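PDB 5NPY: flagellar basal body protein from Helicobacter pylori, which probably serves as a structural subunit of the flagellar hook, the flexible joint linking the rotary motor to the filament. Local coordinates for residues His204-Gly207 / Val208-Phe212; Ile219-Glu222 / Arg223-Gln227; Lys298-Lys301 / Asp302-Ser305. One frame throughout, in Å; residues are numbered along the deposited sequence.

Contact 1 (His204-Gly207 / Val208-Phe212); sequences HLKG and VQDFF
Gly-207 and Asp-210 close the turn through which strand 204-207 runs straight into the short helix 209-212. The bond is backbone only: Asp-210 N donates to Gly-207 O, three residues back, at 3.1 Å, with the donor lifted 46° out of the carbonyl plane. Val-208 O takes over one residue later, accepting at 2.9 Å from both Phe-211 N and Phe-212 N, so the chain coils up as soon as the strand is left. That strand lies antiparallel to 346-364 in one of the antiparallel sheets of this hook protein, and the pairing lasts into the turn, since Val-208 still bonds backbone to backbone with Ile-352.

Among the side chains, Lys-206 and Asp-210 cross obliquely. It is the aliphatic part of the lysine that meets the carboxylate, Lys-206 CD lying 3.5 Å from Asp-210 OD1. The bend at chi2 (-92°) and another at chi4 carry the ammonium off, leaving Lys-206 NZ 5.4 Å from Asp-210 OD1: the opposite charges may attract, but they do not pair. Gln-209 also folds back, onto Gly-207. Its CG sits between the backbone N and the carbonyl carbon (chi1 67°), and the bend at chi2 brings the amide oxygen OE1 of Gln-209 to 3.3 Å from Gly-207 CA, where the glycine puts no side chain in its path. Val-208 is buried, its CG2 methyl resting 3.4 Å above the plane of the Phe-212 ring, offset toward the rim, while Leu-308 of strand 308-313 touches both residues.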
loop_
_atom_site.group_PDB
_atom_site.type_symbol
_atom_site.label_atom_id
_atom_site.label_comp_id
_atom_site.label_asym_id
_atom_site.label_seq_id
_atom_site.Cartn_x
_atom_site.Cartn_y
_atom_site.Cartn_z
ATOM N N HIS A 204 -20.785 -1.513 -0.884
ATOM C CA HIS A 204 -21.097 -0.779 -2.100
ATOM C C HIS A 204 -21.539 -1.814 -3.116
ATOM O O HIS A 204 -21.118 -2.970 -3.074
ATOM C CB HIS A 204 -19.968 0.075 -2.693
ATOM C CG HIS A 204 -19.289 0.967 -1.698
ATOM N ND1 HIS A 204 -19.551 2.318 -1.606
ATOM C CD2 HIS A 204 -18.354 0.699 -0.754
ATOM C CE1 HIS A 204 -18.807 2.843 -0.647
ATOM N NE2 HIS A 204 -18.074 1.880 -0.114
ATOM N N LEU A 205 -22.416 -1.384 -4.017
ATOM C CA LEU A 205 -22.917 -2.210 -5.098
ATOM C C LEU A 205 -22.831 -1.425 -6.397
ATOM O O LEU A 205 -22.865 -0.188 -6.402
ATOM C CB LEU A 205 -24.361 -2.642 -4.859
ATOM C CG LEU A 205 -24.581 -3.575 -3.670
ATOM C CD1 LEU A 205 -26.022 -3.402 -3.106
ATOM C CD2 LEU A 205 -24.285 -5.062 -4.058
ATOM N N LYS A 206 -22.688 -2.162 -7.494
ATOM C CA LYS A 206 -22.815 -1.631 -8.835
ATOM C C LYS A 206 -23.764 -2.529 -9.621
ATOM O O LYS A 206 -23.905 -3.729 -9.337
ATOM C CB LYS A 206 -21.455 -1.556 -9.567
ATOM C CG LYS A 206 -20.540 -0.417 -9.174
ATOM C CD LYS A 206 -20.727 0.818 -10.037
ATOM C CE LYS A 206 -19.756 1.924 -9.611
ATOM N NZ LYS A 206 -20.393 3.200 -9.155
ATOM N N GLY A 207 -24.422 -1.932 -10.610
ATOM C CA GLY A 207 -25.138 -2.731 -11.569
ATOM C C GLY A 207 -24.207 -3.808 -12.082
ATOM O O GLY A 207 -23.012 -3.571 -12.303
ATOM N N VAL A 208 -24.745 -5.013 -12.245
ATOM C CA VAL A 208 -23.907 -6.127 -12.626
ATOM C C VAL A 208 -23.376 -5.966 -14.052
ATOM O O VAL A 208 -22.382 -6.609 -14.407
ATOM C CB VAL A 208 -24.712 -7.422 -12.397
ATOM C CG1 VAL A 208 -25.628 -7.731 -13.593
ATOM C CG2 VAL A 208 -23.776 -8.562 -12.039
ATOM N N GLN A 209 -23.982 -5.083 -14.864
ATOM C CA GLN A 209 -23.467 -4.811 -16.207
ATOM C C GLN A 209 -22.029 -4.324 -16.175
ATOM O O GLN A 209 -21.315 -4.479 -17.172
ATOM C CB GLN A 209 -24.337 -3.774 -16.939
ATOM C CG GLN A 209 -24.287 -2.363 -16.331
ATOM C CD GLN A 209 -25.436 -2.087 -15.366
ATOM O OE1 GLN A 209 -25.990 -2.996 -14.735
ATOM N NE2 GLN A 209 -25.805 -0.830 -15.263
ATOM N N ASP A 210 -21.596 -3.755 -15.042
ATOM C CA ASP A 210 -20.213 -3.312 -14.871
ATOM C C ASP A 210 -19.217 -4.459 -14.980
ATOM O O ASP A 210 -18.051 -4.229 -15.332
ATOM C CB ASP A 210 -20.041 -2.634 -13.514
ATOM C CG ASP A 210 -20.422 -1.166 -13.534
ATOM O OD1 ASP A 210 -19.585 -0.348 -13.078
ATOM O OD2 ASP A 210 -21.545 -0.832 -13.985
ATOM N N PHE A 211 -19.642 -5.682 -14.645
ATOM C CA PHE A 211 -18.799 -6.872 -14.647
ATOM C C PHE A 211 -19.179 -7.877 -15.725
ATOM O O PHE A 211 -18.289 -8.493 -16.312
ATOM C CB PHE A 211 -18.869 -7.559 -13.284
ATOM C CG PHE A 211 -17.894 -8.699 -13.120
ATOM C CD1 PHE A 211 -16.538 -8.512 -13.336
ATOM C CD2 PHE A 211 -18.332 -9.948 -12.722
ATOM C CE1 PHE A 211 -15.639 -9.558 -13.170
ATOM C CE2 PHE A 211 -17.440 -10.992 -12.560
ATOM C CZ PHE A 211 -16.090 -10.796 -12.772
ATOM N N PHE A 212 -20.488 -8.038 -16.004
ATOM C CA PHE A 212 -20.988 -9.041 -16.943
ATOM C C PHE A 212 -20.885 -8.611 -18.410
ATOM O O PHE A 212 -20.948 -9.475 -19.287
ATOM C CB PHE A 212 -22.461 -9.397 -16.640
ATOM C CG PHE A 212 -22.652 -10.307 -15.437
ATOM C CD1 PHE A 212 -21.570 -10.884 -14.795
ATOM C CD2 PHE A 212 -23.924 -10.570 -14.943
ATOM C CE1 PHE A 212 -21.754 -11.713 -13.672
ATOM C CE2 PHE A 212 -24.116 -11.396 -13.836
ATOM C CZ PHE A 212 -23.023 -11.968 -13.197
#

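Contact 2 (Ile219-Glu222 / Arg223-Gln227); sequences IIKE and RFLNQ. With 144 (tris-hydroxymethyl-methyl-ammonium), chain B.
Ile-220 and Arg-223 meet at the start of helix 221-226, with Ile-220 in the N-cap position. Backbone bonds make the first turn. Ile-220 O receives two weak ones, from Arg-223 N and from Phe-224 N, the latter at 3.3 Å. The regular helical pattern follows: Leu-225 N donates to Lys-221 O at 3.0 Å, in the carbonyl plane, and Asn-226 N to Glu-222 O at 3.2 Å, well above the plane of its own acceptor carbonyl.

Van der Waals packing is led by the Ile-220/Arg-223 pair, whose side chains run side by side in the same direction. Ile-220 CG2 lies 3.8 Å from Arg-223 CG, and Ile-220 CD1, further out, sits over one face of the guanidinium, 3.5 Å from Arg-223 NH1. The arginine reaches this far because it is extended from CG to NE (chi2 180°). Its NH1 is bonded to Phe-211 O, and a cation-pi contact with Trp-418 further fixes the group.

Ligand contact comes at the far end of the helix, where Asn-226 CB approaches O2 of the tris-hydroxymethyl-methyl-ammonium ion at 3.2 Å. The same ion is hydrogen-bonded to Glu-399 OE2 and Thr-380 OG1.

Phe-224, presenting its ring edge to Lys-221 O, is buried against Leu-296 and Leu-279, so the helix packs on strand 293-298 and helix 279-289 through Phe-224 and, through Arg-223 touching Phe-212, on helix 209-212.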
loop_
_atom_site.group_PDB
_atom_site.type_symbol
_atom_site.label_atom_id
_atom_site.label_comp_id
_atom_site.label_asym_id
_atom_site.label_seq_id
_atom_site.Cartn_x
_atom_site.Cartn_y
_atom_site.Cartn_z
ATOM N N ILE A 219 -22.293 -9.569 -23.565
ATOM C CA ILE A 219 -22.345 -10.391 -22.357
ATOM C C ILE A 219 -21.147 -11.332 -22.300
ATOM O O ILE A 219 -20.852 -12.049 -23.265
ATOM C CB ILE A 219 -23.661 -11.175 -22.293
ATOM C CG1 ILE A 219 -24.802 -10.223 -21.933
ATOM C CG2 ILE A 219 -23.549 -12.313 -21.267
ATOM C CD1 ILE A 219 -26.166 -10.788 -22.147
ATOM N N ILE A 220 -20.458 -11.342 -21.157
ATOM C CA ILE A 220 -19.350 -12.273 -20.929
ATOM C C ILE A 220 -19.965 -13.530 -20.312
ATOM O O ILE A 220 -20.121 -13.648 -19.096
ATOM C CB ILE A 220 -18.256 -11.658 -20.065
ATOM C CG1 ILE A 220 -17.834 -10.297 -20.627
ATOM C CG2 ILE A 220 -17.044 -12.566 -20.038
ATOM C CD1 ILE A 220 -16.899 -9.507 -19.720
ATOM N N LYS A 221 -20.296 -14.493 -21.178
ATOM C CA LYS A 221 -21.116 -15.642 -20.804
ATOM C C LYS A 221 -20.617 -16.321 -19.528
ATOM O O LYS A 221 -21.399 -16.618 -18.613
ATOM C CB LYS A 221 -21.144 -16.621 -21.981
ATOM C CG LYS A 221 -21.956 -17.901 -21.783
ATOM C CD LYS A 221 -21.849 -18.785 -23.037
ATOM C CE LYS A 221 -22.436 -20.178 -22.833
ATOM N NZ LYS A 221 -23.918 -20.149 -22.654
ATOM N N GLU A 222 -19.303 -16.526 -19.437
ATOM C CA GLU A 222 -18.713 -17.315 -18.359
ATOM C C GLU A 222 -18.688 -16.572 -17.023
ATOM O O GLU A 222 -18.658 -17.211 -15.968
ATOM C CB GLU A 222 -17.298 -17.751 -18.751
ATOM C CG GLU A 222 -16.449 -16.675 -19.395
ATOM C CD GLU A 222 -16.726 -16.472 -20.893
ATOM O OE1 GLU A 222 -15.765 -16.529 -21.694
ATOM O OE2 GLU A 222 -17.880 -16.226 -21.299
ATOM N N ARG A 223 -18.656 -15.239 -17.031
ATOM C CA ARG A 223 -18.817 -14.533 -15.768
ATOM C C ARG A 223 -20.221 -14.726 -15.225
ATOM O O ARG A 223 -20.404 -14.966 -14.024
ATOM C CB ARG A 223 -18.496 -13.037 -15.907
ATOM C CG ARG A 223 -17.036 -12.724 -16.240
ATOM C CD ARG A 223 -16.792 -11.257 -16.371
ATOM N NE ARG A 223 -15.338 -10.997 -16.381
ATOM C CZ ARG A 223 -14.785 -9.803 -16.520
ATOM N NH1 ARG A 223 -15.557 -8.728 -16.616
ATOM N NH2 ARG A 223 -13.473 -9.703 -16.577
ATOM N N PHE A 224 -21.221 -14.636 -16.103
ATOM C CA PHE A 224 -22.594 -14.909 -15.698
ATOM C C PHE A 224 -22.739 -16.332 -15.142
ATOM O O PHE A 224 -23.346 -16.532 -14.081
ATOM C CB PHE A 224 -23.518 -14.640 -16.892
ATOM C CG PHE A 224 -24.871 -15.285 -16.797
ATOM C CD1 PHE A 224 -25.841 -14.780 -15.941
ATOM C CD2 PHE A 224 -25.189 -16.374 -17.594
ATOM C CE1 PHE A 224 -27.099 -15.354 -15.861
ATOM C CE2 PHE A 224 -26.448 -16.965 -17.524
ATOM C CZ PHE A 224 -27.411 -16.456 -16.656
ATOM N N LEU A 225 -22.125 -17.324 -15.794
ATOM C CA LEU A 225 -22.351 -18.698 -15.353
ATOM C C LEU A 225 -21.732 -18.961 -13.988
ATOM O O LEU A 225 -22.331 -19.675 -13.166
ATOM C CB LEU A 225 -21.823 -19.701 -16.380
ATOM C CG LEU A 225 -22.654 -19.744 -17.665
ATOM C CD1 LEU A 225 -22.134 -20.809 -18.620
ATOM C CD2 LEU A 225 -24.144 -19.936 -17.351
ATOM N N ASN A 226 -20.550 -18.376 -13.722
ATOM C CA ASN A 226 -19.746 -18.671 -12.541
ATOM C C ASN A 226 -19.983 -17.712 -11.369
ATOM O O ASN A 226 -19.252 -17.787 -10.378
ATOM C CB ASN A 226 -18.250 -18.674 -12.898
ATOM C CG ASN A 226 -17.890 -19.755 -13.919
ATOM O OD1 ASN A 226 -18.671 -20.683 -14.165
ATOM N ND2 ASN A 226 -16.699 -19.639 -14.517
ATOM N N GLN A 227 -20.962 -16.818 -11.463
ATOM C CA GLN A 227 -21.236 -15.886 -10.379
ATOM C C GLN A 227 -22.070 -16.581 -9.307
ATOM O O GLN A 227 -23.134 -17.130 -9.586
ATOM C CB GLN A 227 -21.933 -14.633 -10.903
ATOM C CG GLN A 227 -22.279 -13.601 -9.853
ATOM C CD GLN A 227 -21.078 -12.841 -9.411
ATOM O OE1 GLN A 227 -19.996 -12.904 -10.042
ATOM N NE2 GLN A 227 -21.225 -12.129 -8.288
HETATM C C1 144 B . -13.619 -18.836 -9.987
HETATM N N 144 B . -14.322 -17.565 -9.810
HETATM C C2 144 B . -15.596 -17.604 -10.527
HETATM O O2 144 B . -15.478 -17.375 -11.910
HETATM C C3 144 B . -13.514 -16.468 -10.330
HETATM O O3 144 B . -13.944 -15.238 -9.792
HETATM C C4 144 B . -14.625 -17.253 -8.403
HETATM O O4 144 B . -14.295 -18.199 -7.410
#

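Contact 3 (Lys298-Lys301 / Asp302-Ser305); sequences KSEK and DAKS
Lys-298 reaches across the loop to Ala-303 and Lys-304, and its ammonium makes the firm side of this contact. Lys-298 NZ donates to Ala-303 O at 2.9 Å, in the carbonyl plane, and to Lys-304 O at 2.8 Å, tilted 22° from the plane of that second carbonyl; Gly-217 O takes a third bond. One charged nitrogen thus grips three main-chain oxygens, and the positive charge should polarise these carbonyls. The reach depends on the chain being fully drawn out beyond CG (chi2 178°), which lays CE alongside Lys-304 O as well.

Next to this grip the chain reverses in a type I beta turn from Glu-300 to Ala-303, within the connection that joins the antiparallel strands 293-298 and 308-313 as a hairpin. Ala-303 N closes it on Glu-300 O at 3.0 Å, the donor standing 50° out of the carbonyl plane. The Glu-300 side chain, extended as well, passes alongside the alanine, bringing Glu-300 CD to 3.4 Å from Ala-303 CB, a contact of carboxylate against methyl.

The solvent side is much looser. Lys-301 and Asp-302, the two middle residues of the turn, are exposed and point away overall, although their CB atoms still brush the adjoining backbone; Asp-302 is poorly ordered. Lys-304 also points away, its NZ 6.6 Å from Lys-298 NZ.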
loop_
_atom_site.group_PDB
_atom_site.type_symbol
_atom_site.label_atom_id
_atom_site.label_comp_id
_atom_site.label_asym_id
_atom_site.label_seq_id
_atom_site.Cartn_x
_atom_site.Cartn_y
_atom_site.Cartn_z
ATOM N N LYS A 298 -30.544 -7.924 -21.295
ATOM C CA LYS A 298 -30.502 -6.489 -21.050
ATOM C C LYS A 298 -31.918 -5.967 -20.903
ATOM O O LYS A 298 -32.811 -6.342 -21.665
ATOM C CB LYS A 298 -29.804 -5.744 -22.183
ATOM C CG LYS A 298 -28.362 -6.097 -22.416
ATOM C CD LYS A 298 -27.868 -5.291 -23.609
ATOM C CE LYS A 298 -26.365 -5.293 -23.741
ATOM N NZ LYS A 298 -25.938 -4.477 -24.927
ATOM N N SER A 299 -32.122 -5.103 -19.909
ATOM C CA SER A 299 -33.432 -4.515 -19.666
ATOM C C SER A 299 -33.858 -3.571 -20.780
ATOM O O SER A 299 -35.049 -3.256 -20.889
ATOM C CB SER A 299 -33.416 -3.752 -18.347
ATOM O OG SER A 299 -32.405 -2.763 -18.386
ATOM N N GLU A 300 -32.902 -3.098 -21.577
ATOM C CA GLU A 300 -33.131 -2.222 -22.726
ATOM C C GLU A 300 -32.100 -2.673 -23.759
ATOM O O GLU A 300 -30.924 -2.314 -23.660
ATOM C CB GLU A 300 -32.966 -0.761 -22.333
ATOM C CG GLU A 300 -32.753 0.210 -23.475
ATOM C CD GLU A 300 -32.217 1.549 -22.984
ATOM O OE1 GLU A 300 -32.044 1.696 -21.754
ATOM O OE2 GLU A 300 -31.955 2.444 -23.823
ATOM N N LYS A 301 -32.529 -3.501 -24.718
ATOM C CA LYS A 301 -31.570 -4.320 -25.457
ATOM C C LYS A 301 -30.813 -3.547 -26.530
ATOM O O LYS A 301 -29.787 -4.034 -27.020
ATOM C CB LYS A 301 -32.260 -5.546 -26.064
ATOM C CG LYS A 301 -31.431 -6.855 -25.890
ATOM C CD LYS A 301 -31.737 -7.585 -24.551
ATOM C CE LYS A 301 -30.906 -8.870 -24.346
ATOM N NZ LYS A 301 -29.421 -8.732 -24.303
ATOM N N ASP A 302 -31.268 -2.360 -26.899
ATOM C CA ASP A 302 -30.464 -1.536 -27.786
ATOM C C ASP A 302 -29.462 -0.682 -27.034
ATOM O O ASP A 302 -28.541 -0.143 -27.659
ATOM C CB ASP A 302 -31.364 -0.655 -28.649
ATOM C CG ASP A 302 -32.505 -1.434 -29.253
ATOM O OD1 ASP A 302 -32.404 -1.814 -30.440
ATOM O OD2 ASP A 302 -33.494 -1.686 -28.528
ATOM N N ALA A 303 -29.613 -0.556 -25.717
ATOM C CA ALA A 303 -28.617 0.146 -24.925
ATOM C C ALA A 303 -27.316 -0.641 -24.891
ATOM O O ALA A 303 -27.318 -1.874 -24.840
ATOM C CB ALA A 303 -29.107 0.383 -23.498
ATOM N N LYS A 304 -26.204 0.093 -24.916
ATOM C CA LYS A 304 -24.880 -0.489 -24.774
ATOM C C LYS A 304 -24.771 -1.196 -23.425
ATOM O O LYS A 304 -24.757 -2.429 -23.375
ATOM C CB LYS A 304 -23.805 0.587 -24.941
ATOM C CG LYS A 304 -22.399 0.094 -24.640
ATOM C CD LYS A 304 -21.316 1.013 -25.191
ATOM C CE LYS A 304 -21.209 0.876 -26.690
ATOM N NZ LYS A 304 -21.034 -0.556 -27.076
ATOM N N SER A 305 -24.743 -0.447 -22.321
ATOM C CA SER A 305 -24.599 -1.027 -20.987
ATOM C C SER A 305 -25.789 -0.675 -20.095
ATOM O O SER A 305 -25.659 0.146 -19.177
ATOM C CB SER A 305 -23.297 -0.569 -20.338
ATOM O OG SER A 305 -23.158 -1.148 -19.048
#

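The three contacts follow one another along the chain, and none nests in or crosses another. Contact 1 turns strand 204-207 into helix 209-212. The chain then loops out and returns at contact 2, where Phe-212 O lies 2.7 Å from Ile-220 N, a probable hydrogen bond closing that loop; Phe-212 also packs by CZ against Gln-227 CB. Much later, contact 3 shapes the tip between strands 293-298 and 308-313. It comes back to contact 1 through Ser-305 OG, 3.2 Å from Gln-209 CG, but does not touch contact 2. Together they gather the two short helices and the 293-298/308-313 connection beside the antiparallel sheet that holds strands 204-207, 293-298 and 308-313.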